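Local coordinates for protein cysteine protease-like virA (Shigella flexneri, PDB 3EB8) that is a secreted virulence effector required for bacterial entry into epithelial cells and spread between them, although its reported alpha-tubulin protease activity is disputed, at residues F130-K133 against D134-N138; H249-A252 against Q253-E257; S334-G337 against L338-A341; I342-E345 against S346-V349. All coordinates share one frame; numbering follows the deposited sequence.

Contacts 1, 3 and 4 form one cluster on the same side of the chain's centre, with contact 2 set apart. Contact 1 comes first along the chain, in the loop leading to helix 140-149. Contact 2 follows on helix 245-265, and contacts 3 and 4 run without a gap from helix 335-341 into strand 348-356. The centre of contact 1 lies about 9 Å from that of contact 3 and 11 Å from contact 4's, and contact 1 touches both, so an earlier loop packs on a late helix. Contact 2 is centred 20 Å or more from the others; it belongs to the tubulin-binding region, and its helix leans on the mixed sheet that contact 4 enters.

Contact 1. Residues F130-K133 against D134-N138; sequences FHVK and DTDFN
The carboxylate of Asp136 is approached on one face by the backbone of Lys133: the Lys133 N-H meets Asp136 OD2 from 60° above the carboxylate plane, with N to OD2 at 3.0 Å. Val132 lies beside the same oxygen, its CA 3.4 Å and its CG1 3.7 Å from Asp136 OD2. The link is reciprocal, because Asp136 N returns a bond of 3.0 Å to Lys133 O and closes a type I beta turn from Lys133 to Asp136. Aspartate suits the last place of this turn, being short enough to bend back to the first residue; with chi1 at -65° its CG stands beside its own backbone N and turns the carboxylate to the Lys133 amide. The Lys133 chain runs extended away from the turn, and its NZ is 6.3 Å from Asp136 OD1, so any attraction between the charges is probably weak. A type II turn, Thr135 to Asn138, overlaps the first, Asn138 N bonding Thr135 O at 3.1 Å, with Phe137 at positive phi. The double turn lies between strand 121-123 and helix 140-149. Val132 and Asp136 pack on Arg339 of helix 335-341, the Phe137 ring meets Trp237, and Phe130 rests against the start of helix 245-265.

Contact 2. Residues H249-A252 against Q253-E257; sequences HIYA and QIMSE
Tyr251 and Met255, one turn apart on alpha-helix 245-265, make a Met-aromatic contact. The sulfur Met255 SD sits over a face of the phenol ring, 3.8 Å from the Tyr251 centroid and 31° off its normal, while Met255 CG adds a CH-pi contact at 4.1 Å from that centroid. A bend at chi3 (-62°) folds the methyl back over the same ring, where Met255 CE comes within 3.3 Å of Tyr251 CE2. The unbranched, polarisable thioether suits this place because it can lie along an aromatic face. Two residues earlier, His249 meets Gln253 in another i to i+4 pair: Gln253 CG lies over one imidazole face, Gln253 NE2 comes 3.1 Å from His249 CE1 as a plain contact, and the amide plane is inclined 49° to the ring. On the inner side Ile250 CG2 meets Ile254 CD1 at 4.0 Å, branched apolar chains fitting the flank that rests on Val92.

These side chains are set in place by the i to i+4 backbone ladder, and outside it by the mixed sheet. Tyr251 and Ile254 touch Phe351 of strand 348-356, and His310 NE2 bonds the Ile254 carbonyl. Both segments lie within the region assigned to tubulin binding. In the last of these four steps Ala252 O takes two bonds, from Ser256 N at 2.9 Å and from Ser256 OG at 2.8 Å, which reach it from opposite faces of its carbonyl plane.

Contact 3. Residues S334-G337 against L338-A341; sequences SSEG and LRNA
Leu338 N donates to Ser334 O at 2.8 Å, in the first i to i+4 bond of helix 335-341. Ser334 is the N-cap, and its hydroxyl serves as well: Ser334 OG accepts from Gly337 N at 3.0 Å, with the nearly straight N-H...O angle of 171°. Serine suits this place because its short side chain can reach back to an amide that has no earlier carbonyl to bond. One residue on, Ser335 OG leaves the helix to bond Phe137 O, tying the helix start to the neighbouring loop.

Glu336 O is held twice by Asn340. The backbone Asn340 N lies 3.2 Å from it and the side-chain Asn340 ND2 3.1 Å, the two arriving from opposite faces of the carbonyl plane; the carbonyl oxygen in turn lies close to the plane of the Asn340 amide. The bond from ND2 probably limits the rotation of that amide.

Packing follows. Arg339 CG takes the crowded position between its backbone N and carbonyl carbon (chi1 60°), which folds the extended chain back over the first turn until Glu336 CA lies over a guanidinium face, 3.4 Å from Arg339 NH1. Glu336 OE2 is 4.2 Å from Arg339 NH2 and well out of the guanidinium plane, so charge alone may attract there. The acid also probably suits the positive end of the helix dipole. Leu338 is buried and touches Phe137 and, on helix 226-234, Ser230 and Ser234. The whole is typical of a short, serine N-capped alpha-helix anchored by a buried leucine.

Contact 4. Residues I342-E345 against S346-V349; sequences IPPE and SRQV
Ile342 O is gripped side-on by two nitrogens of Arg347, NE at 3.1 Å and NH2 at 3.0 Å. This ties together the exit of helix 335-341, where a 3-10 turn leads on into strand 348-356. Ile342 O lies almost exactly in the guanidinium plane; NH2 approaches in the carbonyl plane, whereas NE stands 46° above it. Ile342 is the first residue to leave helical geometry, and arginine is long enough to reach back to it from five residues on, its chain bent at chi3 (-147°). The third nitrogen, NH1, bonds Leu240 O, so the buried guanidinium is spread over main-chain carbonyls, likely easing the burial of its charge. Pro344 covers one face, its CD 3.6 Å from Arg347 NH2, and the compact, rigid pyrrolidine ring suits packing against the flat guanidinium. Ile342 CG2 touches Arg347 CG at 3.7 Å, the two chains crossing at about a right angle, while the Ile342 side chain also touches Tyr325 and Val327 of strand 315-327. Two successive i to i+3 bonds hold the turn, the restricted phi of Pro344 (-43°) suiting the first: Ser346 N meets Pro343 O at 2.9 Å, and Arg347 N meets Pro344 O at 3.0 Å.

Contact 1. Residues F130-K133 against D134-N138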
ATOM      1  N   PHE A 130      19.066  -3.811   3.751  1.00 64.06           N
ATOM      2  CA  PHE A 130      19.614  -3.755   5.096  1.00 64.74           C
ATOM      3  C   PHE A 130      19.377  -5.057   5.837  1.00 63.80           C
ATOM      4  O   PHE A 130      18.399  -5.758   5.569  1.00 65.53           O
ATOM      5  CB  PHE A 130      18.965  -2.618   5.888  1.00 64.56           C
ATOM      6  CG  PHE A 130      19.225  -1.258   5.321  1.00 66.68           C
ATOM      7  CD1 PHE A 130      20.486  -0.912   4.849  1.00 69.64           C
ATOM      8  CD2 PHE A 130      18.211  -0.312   5.275  1.00 66.03           C
ATOM      9  CE1 PHE A 130      20.724   0.355   4.321  1.00 71.97           C
ATOM     10  CE2 PHE A 130      18.442   0.961   4.759  1.00 68.31           C
ATOM     11  CZ  PHE A 130      19.693   1.297   4.282  1.00 71.31           C
ATOM     12  N   HIS A 131      20.264  -5.377   6.777  1.00 64.29           N
ATOM     13  CA  HIS A 131      20.056  -6.520   7.654  1.00 63.06           C
ATOM     14  C   HIS A 131      19.077  -6.170   8.762  1.00 61.62           C
ATOM     15  O   HIS A 131      18.888  -4.995   9.078  1.00 64.11           O
ATOM     16  CB  HIS A 131      21.376  -6.966   8.277  1.00 65.28           C
ATOM     17  CG  HIS A 131      22.378  -7.446   7.279  1.00107.81           C
ATOM     18  ND1 HIS A 131      23.633  -6.883   7.149  1.00113.51           N
ATOM     19  CD2 HIS A 131      22.313  -8.434   6.355  1.00113.07           C
ATOM     20  CE1 HIS A 131      24.297  -7.509   6.193  1.00115.14           C
ATOM     21  NE2 HIS A 131      23.517  -8.453   5.693  1.00118.56           N
ATOM     22  N   VAL A 132      18.459  -7.182   9.357  1.00 60.02           N
ATOM     23  CA  VAL A 132      17.666  -6.985  10.563  1.00 59.09           C
ATOM     24  C   VAL A 132      18.536  -6.365  11.645  1.00 61.26           C
ATOM     25  O   VAL A 132      19.669  -6.804  11.869  1.00 63.07           O
ATOM     26  CB  VAL A 132      17.120  -8.316  11.094  1.00 57.75           C
ATOM     27  CG1 VAL A 132      16.307  -8.101  12.356  1.00 57.07           C
ATOM     28  CG2 VAL A 132      16.278  -9.016  10.021  1.00 55.94           C
ATOM     29  N   LYS A 133      18.011  -5.346  12.312  1.00 61.32           N
ATOM     30  CA  LYS A 133      18.691  -4.737  13.441  1.00 63.51           C
ATOM     31  C   LYS A 133      17.816  -4.864  14.685  1.00 62.59           C
ATOM     32  O   LYS A 133      16.597  -4.968  14.581  1.00 60.43           O
ATOM     33  CB  LYS A 133      19.005  -3.271  13.141  1.00 65.22           C
ATOM     34  CG  LYS A 133      19.969  -3.073  11.979  1.00 70.71           C
ATOM     35  CD  LYS A 133      20.053  -1.605  11.597  1.00 89.06           C
ATOM     36  CE  LYS A 133      20.835  -1.404  10.304  1.00 98.74           C
ATOM     37  NZ  LYS A 133      20.691  -0.006   9.788  1.00102.62           N
ATOM     38  N   ASP A 134      18.452  -4.863  15.853  1.00 64.50           N
ATOM     39  CA  ASP A 134      17.759  -5.003  17.130  1.00 64.20           C
ATOM     40  C   ASP A 134      16.719  -3.918  17.349  1.00 69.51           C
ATOM     41  O   ASP A 134      15.869  -4.046  18.228  1.00 62.78           O
ATOM     42  CB  ASP A 134      18.760  -4.938  18.288  1.00 73.59           C
ATOM     43  CG  ASP A 134      19.632  -6.154  18.357  1.00103.23           C
ATOM     44  OD1 ASP A 134      19.375  -7.098  17.577  1.00115.48           O
ATOM     45  OD2 ASP A 134      20.567  -6.172  19.189  1.00112.04           O
ATOM     46  N   THR A 135      16.805  -2.846  16.568  1.00 63.93           N
ATOM     47  CA  THR A 135      15.934  -1.701  16.761  1.00 63.78           C
ATOM     48  C   THR A 135      14.695  -1.756  15.870  1.00 65.23           C
ATOM     49  O   THR A 135      13.787  -0.940  16.027  1.00 60.71           O
ATOM     50  CB  THR A 135      16.684  -0.378  16.494  1.00 66.32           C
ATOM     51  OG1 THR A 135      17.375  -0.457  15.244  1.00 66.55           O
ATOM     52  CG2 THR A 135      17.692  -0.084  17.603  1.00 69.39           C
ATOM     53  N   ASP A 136      14.658  -2.702  14.933  1.00 59.51           N
ATOM     54  CA  ASP A 136      13.525  -2.809  14.009  1.00 57.25           C
ATOM     55  C   ASP A 136      12.175  -2.961  14.725  1.00 55.73           C
ATOM     56  O   ASP A 136      12.029  -3.791  15.622  1.00 55.46           O
ATOM     57  CB  ASP A 136      13.726  -3.971  13.040  1.00 56.08           C
ATOM     58  CG  ASP A 136      14.910  -3.773  12.109  1.00 57.53           C
ATOM     59  OD1 ASP A 136      15.528  -2.686  12.098  1.00 59.42           O
ATOM     60  OD2 ASP A 136      15.217  -4.725  11.372  1.00 56.99           O
ATOM     61  N   PHE A 137      11.197  -2.146  14.326  1.00 55.01           N
ATOM     62  CA  PHE A 137       9.838  -2.217  14.864  1.00 53.71           C
ATOM     63  C   PHE A 137       9.742  -1.786  16.322  1.00 59.97           C
ATOM     64  O   PHE A 137       8.720  -2.005  16.969  1.00 55.23           O
ATOM     65  CB  PHE A 137       9.229  -3.617  14.687  1.00 51.89           C
ATOM     66  CG  PHE A 137       8.985  -3.986  13.258  1.00 50.68           C
ATOM     67  CD1 PHE A 137       9.930  -4.720  12.541  1.00 50.98           C
ATOM     68  CD2 PHE A 137       7.813  -3.586  12.616  1.00 49.63           C
ATOM     69  CE1 PHE A 137       9.711  -5.041  11.200  1.00 50.00           C
ATOM     70  CE2 PHE A 137       7.583  -3.909  11.280  1.00 48.80           C
ATOM     71  CZ  PHE A 137       8.533  -4.625  10.570  1.00 49.00           C
ATOM     72  N   ASN A 138      10.798  -1.169  16.844  1.00 57.09           N
ATOM     73  CA  ASN A 138      10.757  -0.663  18.212  1.00 58.68           C
ATOM     74  C   ASN A 138       9.550   0.242  18.485  1.00 65.64           C
ATOM     75  O   ASN A 138       8.925   0.154  19.539  1.00 58.66           O
ATOM     76  CB  ASN A 138      12.047   0.084  18.570  1.00 61.46           C
ATOM     77  CG  ASN A 138      13.060  -0.802  19.276  1.00 99.46           C
ATOM     78  OD1 ASN A 138      12.943  -2.034  19.273  1.00102.44           O
ATOM     79  ND2 ASN A 138      14.070  -0.178  19.885  1.00 91.22           N
TER

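Contact 2. Residues H249-A252 against Q253-E257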
ATOM      1  N   HIS A 249      17.759   6.524  -1.544  1.00 55.59           N
ATOM      2  CA  HIS A 249      18.154   7.416  -2.609  1.00 56.22           C
ATOM      3  C   HIS A 249      16.910   7.937  -3.329  1.00 60.06           C
ATOM      4  O   HIS A 249      16.725   9.149  -3.475  1.00 54.84           O
ATOM      5  CB  HIS A 249      19.133   6.717  -3.558  1.00 57.55           C
ATOM      6  CG  HIS A 249      19.776   7.635  -4.543  1.00 86.07           C
ATOM      7  ND1 HIS A 249      19.502   7.588  -5.894  1.00 92.08           N
ATOM      8  CD2 HIS A 249      20.683   8.628  -4.375  1.00 97.57           C
ATOM      9  CE1 HIS A 249      20.215   8.511  -6.517  1.00102.84           C
ATOM     10  NE2 HIS A 249      20.939   9.156  -5.619  1.00105.76           N
ATOM     11  N   ILE A 250      16.041   7.032  -3.754  1.00 54.26           N
ATOM     12  CA  ILE A 250      14.823   7.467  -4.411  1.00 53.26           C
ATOM     13  C   ILE A 250      14.050   8.415  -3.491  1.00 54.64           C
ATOM     14  O   ILE A 250      13.568   9.459  -3.910  1.00 52.00           O
ATOM     15  CB  ILE A 250      13.904   6.286  -4.798  1.00 56.43           C
ATOM     16  CG1 ILE A 250      14.707   5.192  -5.500  1.00 73.58           C
ATOM     17  CG2 ILE A 250      12.772   6.774  -5.683  1.00 59.06           C
ATOM     18  CD1 ILE A 250      15.710   5.724  -6.504  1.00 86.59           C
ATOM     19  N   TYR A 251      13.929   8.043  -2.229  1.00 51.95           N
ATOM     20  CA  TYR A 251      13.118   8.819  -1.306  1.00 51.07           C
ATOM     21  C   TYR A 251      13.694  10.237  -1.182  1.00 58.87           C
ATOM     22  O   TYR A 251      12.947  11.231  -1.166  1.00 51.19           O
ATOM     23  CB  TYR A 251      13.058   8.103   0.045  1.00 50.78           C
ATOM     24  CG  TYR A 251      12.193   8.759   1.084  1.00 62.55           C
ATOM     25  CD1 TYR A 251      10.871   9.057   0.821  1.00 67.18           C
ATOM     26  CD2 TYR A 251      12.689   9.040   2.342  1.00 69.32           C
ATOM     27  CE1 TYR A 251      10.072   9.646   1.771  1.00 62.38           C
ATOM     28  CE2 TYR A 251      11.898   9.624   3.304  1.00 74.58           C
ATOM     29  CZ  TYR A 251      10.586   9.927   3.009  1.00 70.30           C
ATOM     30  OH  TYR A 251       9.782  10.515   3.954  1.00 72.67           O
ATOM     31  N   ALA A 252      15.027  10.328  -1.133  1.00 52.74           N
ATOM     32  CA  ALA A 252      15.702  11.620  -1.025  1.00 53.39           C
ATOM     33  C   ALA A 252      15.460  12.489  -2.250  1.00 54.54           C
ATOM     34  O   ALA A 252      15.277  13.703  -2.121  1.00 54.32           O
ATOM     35  CB  ALA A 252      17.193  11.433  -0.806  1.00 54.87           C
ATOM     36  N   GLN A 253      15.474  11.878  -3.434  1.00 53.58           N
ATOM     37  CA  GLN A 253      15.217  12.619  -4.666  1.00 54.65           C
ATOM     38  C   GLN A 253      13.788  13.143  -4.690  1.00 52.34           C
ATOM     39  O   GLN A 253      13.529  14.257  -5.137  1.00 59.69           O
ATOM     40  CB  GLN A 253      15.475  11.748  -5.897  1.00 59.58           C
ATOM     41  CG  GLN A 253      16.936  11.416  -6.099  1.00 79.85           C
ATOM     42  CD  GLN A 253      17.169  10.486  -7.263  1.00 85.03           C
ATOM     43  OE1 GLN A 253      16.305   9.682  -7.616  1.00 79.12           O
ATOM     44  NE2 GLN A 253      18.347  10.585  -7.868  1.00 89.20           N
ATOM     45  N   ILE A 254      12.870  12.325  -4.196  1.00 51.48           N
ATOM     46  CA  ILE A 254      11.480  12.701  -4.137  1.00 50.43           C
ATOM     47  C   ILE A 254      11.256  13.849  -3.151  1.00 50.09           C
ATOM     48  O   ILE A 254      10.588  14.830  -3.485  1.00 49.72           O
ATOM     49  CB  ILE A 254      10.600  11.490  -3.818  1.00 49.74           C
ATOM     50  CG1 ILE A 254      10.361  10.716  -5.116  1.00 49.91           C
ATOM     51  CG2 ILE A 254       9.287  11.950  -3.177  1.00 49.50           C
ATOM     52  CD1 ILE A 254       9.845   9.343  -4.940  1.00 53.51           C
ATOM     53  N   MET A 255      11.834  13.752  -1.958  1.00 50.28           N
ATOM     54  CA  MET A 255      11.678  14.829  -0.988  1.00 50.06           C
ATOM     55  C   MET A 255      12.341  16.108  -1.478  1.00 63.76           C
ATOM     56  O   MET A 255      11.861  17.202  -1.175  1.00 52.13           O
ATOM     57  CB  MET A 255      12.191  14.435   0.398  1.00 50.25           C
ATOM     58  CG  MET A 255      11.338  13.362   1.066  1.00 79.59           C
ATOM     59  SD  MET A 255      11.834  13.013   2.770  1.00 94.83           S
ATOM     60  CE  MET A 255      13.507  12.426   2.542  1.00160.01           C
ATOM     61  N   SER A 256      13.432  15.990  -2.238  1.00 51.67           N
ATOM     62  CA  SER A 256      14.091  17.197  -2.754  1.00 59.41           C
ATOM     63  C   SER A 256      13.156  17.885  -3.712  1.00 51.76           C
ATOM     64  O   SER A 256      13.015  19.096  -3.684  1.00 64.38           O
ATOM     65  CB  SER A 256      15.412  16.899  -3.477  1.00 53.64           C
ATOM     66  OG  SER A 256      16.339  16.294  -2.594  1.00 80.96           O
ATOM     67  N   GLU A 257      12.506  17.109  -4.564  1.00 51.37           N
ATOM     68  CA  GLU A 257      11.544  17.674  -5.500  1.00 50.87           C
ATOM     69  C   GLU A 257      10.342  18.261  -4.758  1.00 49.94           C
ATOM     70  O   GLU A 257       9.834  19.314  -5.120  1.00 49.75           O
ATOM     71  CB  GLU A 257      11.096  16.613  -6.505  1.00 50.77           C
ATOM     72  CG  GLU A 257       9.686  16.810  -7.032  1.00 79.38           C
ATOM     73  CD  GLU A 257       9.349  15.841  -8.166  1.00 84.10           C
ATOM     74  OE1 GLU A 257       8.139  15.486  -8.330  1.00 57.02           O
ATOM     75  OE2 GLU A 257      10.305  15.438  -8.885  1.00 81.57           O
TER

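Contact 3. Residues S334-G337 against L338-A341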
ATOM      1  N   SER A 334       5.212  -8.710  18.706  1.00 44.62           N
ATOM      2  CA  SER A 334       6.209  -7.939  19.422  1.00 48.82           C
ATOM      3  C   SER A 334       7.244  -7.455  18.422  1.00 50.56           C
ATOM      4  O   SER A 334       7.327  -7.953  17.307  1.00 63.93           O
ATOM      5  CB  SER A 334       6.902  -8.789  20.497  1.00 49.81           C
ATOM      6  OG  SER A 334       7.805  -9.719  19.914  1.00 47.87           O
ATOM      7  N   SER A 335       8.040  -6.483  18.834  1.00 45.40           N
ATOM      8  CA  SER A 335       9.129  -5.995  18.015  1.00 46.14           C
ATOM      9  C   SER A 335      10.123  -7.108  17.644  1.00 61.50           C
ATOM     10  O   SER A 335      10.633  -7.132  16.535  1.00 53.20           O
ATOM     11  CB  SER A 335       9.825  -4.855  18.751  1.00 59.18           C
ATOM     12  OG  SER A 335       8.834  -3.973  19.246  1.00 59.04           O
ATOM     13  N   GLU A 336      10.409  -8.023  18.567  1.00 47.01           N
ATOM     14  CA  GLU A 336      11.235  -9.188  18.221  1.00 61.37           C
ATOM     15  C   GLU A 336      10.538 -10.068  17.177  1.00 46.98           C
ATOM     16  O   GLU A 336      11.126 -10.398  16.157  1.00 59.38           O
ATOM     17  CB  GLU A 336      11.638 -10.034  19.456  1.00 47.99           C
ATOM     18  CG  GLU A 336      12.423 -11.303  19.074  1.00 48.62           C
ATOM     19  CD  GLU A 336      12.993 -12.055  20.249  1.00 67.18           C
ATOM     20  OE1 GLU A 336      13.340 -13.255  20.091  1.00 64.22           O
ATOM     21  OE2 GLU A 336      13.114 -11.443  21.328  1.00 72.32           O
ATOM     22  N   GLY A 337       9.293 -10.449  17.450  1.00 52.19           N
ATOM     23  CA  GLY A 337       8.501 -11.225  16.504  1.00 45.44           C
ATOM     24  C   GLY A 337       8.466 -10.608  15.105  1.00 45.48           C
ATOM     25  O   GLY A 337       8.689 -11.294  14.104  1.00 52.15           O
ATOM     26  N   LEU A 338       8.205  -9.303  15.050  1.00 45.33           N
ATOM     27  CA  LEU A 338       8.074  -8.565  13.790  1.00 45.32           C
ATOM     28  C   LEU A 338       9.393  -8.459  12.978  1.00 51.45           C
ATOM     29  O   LEU A 338       9.440  -8.857  11.821  1.00 48.83           O
ATOM     30  CB  LEU A 338       7.460  -7.173  14.038  1.00 44.96           C
ATOM     31  CG  LEU A 338       6.035  -7.122  14.611  1.00 44.13           C
ATOM     32  CD1 LEU A 338       5.372  -5.736  14.500  1.00 43.86           C
ATOM     33  CD2 LEU A 338       5.182  -8.167  13.934  1.00 47.39           C
ATOM     34  N   ARG A 339      10.462  -7.942  13.576  1.00 47.03           N
ATOM     35  CA  ARG A 339      11.714  -7.807  12.844  1.00 48.08           C
ATOM     36  C   ARG A 339      12.247  -9.166  12.357  1.00 48.56           C
ATOM     37  O   ARG A 339      12.897  -9.239  11.319  1.00 55.80           O
ATOM     38  CB  ARG A 339      12.757  -7.099  13.695  1.00 48.97           C
ATOM     39  CG  ARG A 339      13.088  -7.838  14.988  1.00 61.18           C
ATOM     40  CD  ARG A 339      14.002  -7.050  15.891  1.00 50.16           C
ATOM     41  NE  ARG A 339      14.710  -7.954  16.783  1.00 59.25           N
ATOM     42  CZ  ARG A 339      14.621  -7.932  18.108  1.00 65.93           C
ATOM     43  NH1 ARG A 339      13.864  -7.025  18.710  1.00 50.19           N
ATOM     44  NH2 ARG A 339      15.303  -8.810  18.833  1.00 51.60           N
ATOM     45  N   ASN A 340      11.982 -10.236  13.103  1.00 48.29           N
ATOM     46  CA  ASN A 340      12.373 -11.576  12.663  1.00 48.67           C
ATOM     47  C   ASN A 340      11.441 -12.145  11.583  1.00 48.00           C
ATOM     48  O   ASN A 340      11.902 -12.772  10.647  1.00 48.52           O
ATOM     49  CB  ASN A 340      12.494 -12.539  13.846  1.00 48.71           C
ATOM     50  CG  ASN A 340      13.836 -12.427  14.561  1.00 55.02           C
ATOM     51  OD1 ASN A 340      14.863 -12.941  14.089  1.00 51.00           O
ATOM     52  ND2 ASN A 340      13.827 -11.792  15.723  1.00 49.89           N
ATOM     53  N   ALA A 341      10.141 -11.891  11.702  1.00 46.95           N
ATOM     54  CA  ALA A 341       9.169 -12.353  10.702  1.00 49.39           C
ATOM     55  C   ALA A 341       9.200 -11.541   9.394  1.00 53.12           C
ATOM     56  O   ALA A 341       8.972 -12.091   8.319  1.00 46.65           O
ATOM     57  CB  ALA A 341       7.764 -12.388  11.285  1.00 45.39           C
TER

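Contact 4. Residues I342-E345 against S346-V349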
ATOM      1  N   ILE A 342       9.506 -10.247   9.498  1.00 57.86           N
ATOM      2  CA  ILE A 342       9.444  -9.322   8.358  1.00 46.84           C
ATOM      3  C   ILE A 342      10.732  -8.515   8.183  1.00 52.53           C
ATOM      4  O   ILE A 342      10.733  -7.305   8.402  1.00 47.71           O
ATOM      5  CB  ILE A 342       8.285  -8.303   8.525  1.00 50.51           C
ATOM      6  CG1 ILE A 342       7.071  -8.969   9.186  1.00 45.22           C
ATOM      7  CG2 ILE A 342       7.934  -7.665   7.165  1.00 46.03           C
ATOM      8  CD1 ILE A 342       5.994  -8.011   9.608  1.00 44.71           C
ATOM      9  N   PRO A 343      11.836  -9.193   7.818  1.00 53.81           N
ATOM     10  CA  PRO A 343      13.127  -8.544   7.567  1.00 54.08           C
ATOM     11  C   PRO A 343      13.038  -7.706   6.303  1.00 49.95           C
ATOM     12  O   PRO A 343      12.231  -8.045   5.450  1.00 56.41           O
ATOM     13  CB  PRO A 343      14.065  -9.742   7.302  1.00 50.82           C
ATOM     14  CG  PRO A 343      13.148 -10.823   6.812  1.00 50.12           C
ATOM     15  CD  PRO A 343      11.962 -10.663   7.728  1.00 48.92           C
ATOM     16  N   PRO A 344      13.868  -6.653   6.177  1.00 50.68           N
ATOM     17  CA  PRO A 344      13.951  -5.816   4.970  1.00 50.93           C
ATOM     18  C   PRO A 344      13.931  -6.606   3.647  1.00 51.21           C
ATOM     19  O   PRO A 344      13.191  -6.233   2.723  1.00 50.73           O
ATOM     20  CB  PRO A 344      15.293  -5.100   5.140  1.00 52.17           C
ATOM     21  CG  PRO A 344      15.460  -4.988   6.610  1.00 52.12           C
ATOM     22  CD  PRO A 344      14.792  -6.189   7.229  1.00 51.40           C
ATOM     23  N   GLU A 345      14.722  -7.671   3.569  1.00 52.04           N
ATOM     24  CA  GLU A 345      14.811  -8.497   2.372  1.00 69.35           C
ATOM     25  C   GLU A 345      13.475  -9.081   1.926  1.00 61.27           C
ATOM     26  O   GLU A 345      13.287  -9.369   0.752  1.00 54.30           O
ATOM     27  CB  GLU A 345      15.827  -9.630   2.573  1.00 73.94           C
ATOM     28  CG  GLU A 345      15.837 -10.201   3.984  1.00105.76           C
ATOM     29  CD  GLU A 345      17.108 -10.985   4.307  1.00127.45           C
ATOM     30  OE1 GLU A 345      17.326 -12.053   3.688  1.00131.10           O
ATOM     31  OE2 GLU A 345      17.881 -10.535   5.187  1.00127.70           O
ATOM     32  N   SER A 346      12.547  -9.282   2.849  1.00 50.37           N
ATOM     33  CA  SER A 346      11.248  -9.819   2.440  1.00 66.65           C
ATOM     34  C   SER A 346      10.157  -8.769   2.235  1.00 58.17           C
ATOM     35  O   SER A 346       9.008  -9.114   1.942  1.00 57.83           O
ATOM     36  CB  SER A 346      10.776 -10.926   3.385  1.00 60.46           C
ATOM     37  OG  SER A 346      11.277 -10.722   4.686  1.00 71.75           O
ATOM     38  N   ARG A 347      10.513  -7.495   2.369  1.00 48.78           N
ATOM     39  CA  ARG A 347       9.556  -6.428   2.079  1.00 48.25           C
ATOM     40  C   ARG A 347       9.822  -5.892   0.694  1.00 52.60           C
ATOM     41  O   ARG A 347      10.969  -5.656   0.329  1.00 51.07           O
ATOM     42  CB  ARG A 347       9.652  -5.265   3.064  1.00 47.87           C
ATOM     43  CG  ARG A 347       9.546  -5.613   4.510  1.00 47.49           C
ATOM     44  CD  ARG A 347       9.896  -4.416   5.325  1.00 47.53           C
ATOM     45  NE  ARG A 347      10.532  -4.831   6.553  1.00 47.79           N
ATOM     46  CZ  ARG A 347      11.291  -4.049   7.308  1.00 50.74           C
ATOM     47  NH1 ARG A 347      11.504  -2.784   6.968  1.00 48.45           N
ATOM     48  NH2 ARG A 347      11.834  -4.538   8.412  1.00 48.55           N
ATOM     49  N   GLN A 348       8.765  -5.709  -0.082  1.00 48.19           N
ATOM     50  CA  GLN A 348       8.905  -5.026  -1.354  1.00 55.08           C
ATOM     51  C   GLN A 348       8.344  -3.613  -1.275  1.00 48.16           C
ATOM     52  O   GLN A 348       7.224  -3.383  -0.794  1.00 47.40           O
ATOM     53  CB  GLN A 348       8.228  -5.794  -2.465  1.00 48.68           C
ATOM     54  CG  GLN A 348       8.524  -5.239  -3.828  1.00 62.73           C
ATOM     55  CD  GLN A 348       7.863  -6.063  -4.901  1.00 77.06           C
ATOM     56  OE1 GLN A 348       6.650  -5.950  -5.121  1.00 76.93           O
ATOM     57  NE2 GLN A 348       8.650  -6.920  -5.569  1.00 61.98           N
ATOM     58  N   VAL A 349       9.144  -2.678  -1.756  1.00 48.72           N
ATOM     59  CA  VAL A 349       8.837  -1.264  -1.641  1.00 49.25           C
ATOM     60  C   VAL A 349       8.658  -0.678  -3.027  1.00 50.32           C
ATOM     61  O   VAL A 349       9.428  -0.986  -3.947  1.00 61.17           O
ATOM     62  CB  VAL A 349       9.949  -0.533  -0.851  1.00 55.29           C
ATOM     63  CG1 VAL A 349       9.772   0.973  -0.911  1.00 48.66           C
ATOM     64  CG2 VAL A 349       9.949  -1.017   0.590  1.00 48.48           C
TER